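PDB 3G64: putative enoyl-CoA hydratase from Streptomyces coelicolor A3, which probably catalyses a crotonase-type reaction on an acyl-CoA thioester, such as the hydration of enoyl-CoA. Local coordinates for residues A[72-77]-A[116-121]. Numbering follows the deposited sequence.
Sequences RGFCSG and VIAALH
In this crotonase fold the loop after strand 64-69 packs against the C-terminal part of the neighbouring parallel strand 116-120, and Phe74 and Gly73 of the loop meet Leu120 and His121. The Phe74 ring is the main apolar piece. Leu120 CD2 sits over one face, 3.6 Å from the centroid of the Phe74 ring and 10° off the normal, a CH-pi contact. With CG anti to the backbone N, the ring extends alongside the strand, back as far as Ala118. Phe74 CD1 comes 3.4 Å from Ala119 O, and Phe74 CZ reaches Ala118 CB at 4.5 Å. Leu67 of strand 64-69 also touches the Phe74 side chain. At the strand end, Phe74 N gives a weak, bent hydrogen bond to His121 O (3.0 Å). The His121 imidazole lies against the Gly73 backbone, with His121 CE1 3.5 Å from Gly73 C. Chi1 of 57° puts the ring between its own backbone N and carbonyl carbon, and Phe74 N lies above one face, toward the rim. A water modelled unusually close to His121 ND1 makes at most a doubtful bridge to Arg72 O. A glycerol, probably from crystallisation, lies beside the imidazole. His121 NE2 is hydrogen-bonded to Gly69 O. A carbonyl can only accept, so NE2 is the donor; this bond would limit rotation of the imidazole and probably leaves ND1 with its lone pair.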
ATOM      1  N   ARG A  72     -32.110   8.710   1.379  1.00 31.13           N
ATOM      2  CA  ARG A  72     -31.192   9.737   1.872  1.00 35.32           C
ATOM      3  C   ARG A  72     -29.711   9.317   1.882  1.00 36.22           C
ATOM      4  O   ARG A  72     -28.831  10.142   2.126  1.00 32.68           O
ATOM      5  CB  ARG A  72     -31.586  10.158   3.299  1.00 41.16           C
ATOM      6  CG  ARG A  72     -33.025  10.696   3.437  1.00 53.16           C
ATOM      7  CD  ARG A  72     -33.407  10.949   4.911  1.00 64.05           C
ATOM      8  NE  ARG A  72     -33.343   9.743   5.744  1.00 71.92           N
ATOM      9  CZ  ARG A  72     -34.375   8.936   5.997  1.00 79.82           C
ATOM     10  NH1 ARG A  72     -35.576   9.191   5.490  1.00 84.22           N
ATOM     11  NH2 ARG A  72     -34.209   7.867   6.761  1.00 82.52           N
ATOM     12  N   GLY A  73     -29.430   8.038   1.663  1.00 34.01           N
ATOM     13  CA  GLY A  73     -28.049   7.600   1.639  1.00 32.69           C
ATOM     14  C   GLY A  73     -27.823   6.202   1.087  1.00 32.52           C
ATOM     15  O   GLY A  73     -28.751   5.434   0.826  1.00 31.56           O
ATOM     16  N   PHE A  74     -26.553   5.869   0.923  1.00 28.35           N
ATOM     17  CA  PHE A  74     -26.190   4.618   0.295  1.00 23.82           C
ATOM     18  C   PHE A  74     -26.554   3.417   1.179  1.00 24.09           C
ATOM     19  O   PHE A  74     -27.377   2.587   0.786  1.00 25.00           O
ATOM     20  CB  PHE A  74     -24.701   4.619  -0.054  1.00 20.13           C
ATOM     21  CG  PHE A  74     -24.223   3.323  -0.632  1.00 22.64           C
ATOM     22  CD1 PHE A  74     -24.580   2.951  -1.921  1.00 24.47           C
ATOM     23  CD2 PHE A  74     -23.402   2.478   0.109  1.00 23.24           C
ATOM     24  CE1 PHE A  74     -24.111   1.759  -2.470  1.00 25.58           C
ATOM     25  CE2 PHE A  74     -22.934   1.280  -0.427  1.00 25.25           C
ATOM     26  CZ  PHE A  74     -23.288   0.921  -1.712  1.00 26.58           C
ATOM     27  N   CYS A  75     -25.955   3.330   2.368  1.00 23.26           N
ATOM     28  CA  CYS A  75     -26.202   2.178   3.254  1.00 21.60           C
ATOM     29  C   CYS A  75     -25.621   2.475   4.630  1.00 23.30           C
ATOM     30  O   CYS A  75     -24.425   2.764   4.747  1.00 28.02           O
ATOM     31  CB  CYS A  75     -25.509   0.918   2.695  1.00 26.60           C
ATOM     32  SG  CYS A  75     -25.845  -0.619   3.696  1.00 26.98           S
ATOM     33  N   SER A  76     -26.450   2.398   5.660  1.00 21.82           N
ATOM     34  CA  SER A  76     -26.015   2.637   7.037  1.00 24.77           C
ATOM     35  C   SER A  76     -25.389   1.414   7.716  1.00 26.38           C
ATOM     36  O   SER A  76     -24.978   1.487   8.866  1.00 31.33           O
ATOM     37  CB  SER A  76     -27.207   3.101   7.876  1.00 27.74           C
ATOM     38  OG  SER A  76     -28.193   2.065   7.903  1.00 28.57           O
ATOM     39  N   GLY A  77     -25.319   0.294   7.010  1.00 26.41           N
ATOM     40  CA  GLY A  77     -24.746  -0.909   7.585  1.00 26.07           C
ATOM     41  C   GLY A  77     -25.772  -1.913   8.044  1.00 31.20           C
ATOM     42  O   GLY A  77     -26.934  -1.888   7.616  1.00 32.39           O
ATOM     43  N   VAL A 116     -17.251  -3.930 -10.510  1.00 23.21           N
ATOM     44  CA  VAL A 116     -18.351  -3.537  -9.654  1.00 20.31           C
ATOM     45  C   VAL A 116     -18.170  -2.065  -9.333  1.00 23.54           C
ATOM     46  O   VAL A 116     -17.059  -1.631  -8.991  1.00 26.40           O
ATOM     47  CB  VAL A 116     -18.350  -4.396  -8.363  1.00 26.03           C
ATOM     48  CG1 VAL A 116     -19.366  -3.856  -7.343  1.00 25.71           C
ATOM     49  CG2 VAL A 116     -18.633  -5.859  -8.726  1.00 19.95           C
ATOM     50  N   ILE A 117     -19.249  -1.295  -9.466  1.00 21.22           N
ATOM     51  CA  ILE A 117     -19.207   0.144  -9.255  1.00 22.57           C
ATOM     52  C   ILE A 117     -20.195   0.523  -8.138  1.00 25.32           C
ATOM     53  O   ILE A 117     -21.378   0.187  -8.207  1.00 30.45           O
ATOM     54  CB  ILE A 117     -19.619   0.862 -10.570  1.00 24.28           C
ATOM     55  CG1 ILE A 117     -18.661   0.451 -11.693  1.00 28.13           C
ATOM     56  CG2 ILE A 117     -19.737   2.389 -10.372  1.00 22.16           C
ATOM     57  CD1 ILE A 117     -19.333   0.342 -13.026  1.00 37.34           C
ATOM     58  N   ALA A 118     -19.713   1.198  -7.099  1.00 24.38           N
ATOM     59  CA  ALA A 118     -20.613   1.680  -6.040  1.00 24.53           C
ATOM     60  C   ALA A 118     -21.016   3.124  -6.296  1.00 25.87           C
ATOM     61  O   ALA A 118     -20.152   4.006  -6.464  1.00 25.80           O
ATOM     62  CB  ALA A 118     -19.961   1.534  -4.656  1.00 22.39           C
ATOM     63  N   ALA A 119     -22.325   3.358  -6.363  1.00 25.27           N
ATOM     64  CA  ALA A 119     -22.865   4.694  -6.625  1.00 24.13           C
ATOM     65  C   ALA A 119     -23.162   5.317  -5.269  1.00 23.45           C
ATOM     66  O   ALA A 119     -24.157   4.959  -4.626  1.00 25.41           O
ATOM     67  CB  ALA A 119     -24.168   4.584  -7.463  1.00 21.81           C
ATOM     68  N   LEU A 120     -22.301   6.222  -4.812  1.00 22.05           N
ATOM     69  CA  LEU A 120     -22.350   6.668  -3.413  1.00 22.40           C
ATOM     70  C   LEU A 120     -22.912   8.073  -3.218  1.00 25.92           C
ATOM     71  O   LEU A 120     -22.638   8.978  -4.008  1.00 26.10           O
ATOM     72  CB  LEU A 120     -20.950   6.636  -2.790  1.00 21.75           C
ATOM     73  CG  LEU A 120     -20.167   5.307  -2.824  1.00 24.18           C
ATOM     74  CD1 LEU A 120     -18.804   5.546  -2.222  1.00 24.37           C
ATOM     75  CD2 LEU A 120     -20.923   4.265  -2.025  1.00 20.79           C
ATOM     76  N   HIS A 121     -23.632   8.246  -2.113  1.00 23.54           N
ATOM     77  CA  HIS A 121     -24.193   9.541  -1.704  1.00 28.23           C
ATOM     78  C   HIS A 121     -24.628   9.352  -0.251  1.00 25.52           C
ATOM     79  O   HIS A 121     -24.896   8.213   0.171  1.00 23.63           O
ATOM     80  CB  HIS A 121     -25.399   9.909  -2.572  1.00 29.76           C
ATOM     81  CG  HIS A 121     -26.484   8.875  -2.552  1.00 30.22           C
ATOM     82  ND1 HIS A 121     -27.607   8.983  -1.757  1.00 30.29           N
ATOM     83  CD2 HIS A 121     -26.598   7.692  -3.206  1.00 30.62           C
ATOM     84  CE1 HIS A 121     -28.367   7.918  -1.926  1.00 32.45           C
ATOM     85  NE2 HIS A 121     -27.776   7.115  -2.796  1.00 29.40           N
TER
HETATM   86  O   HOH W   1     -28.502  11.145  -0.912  1.00 45.96           O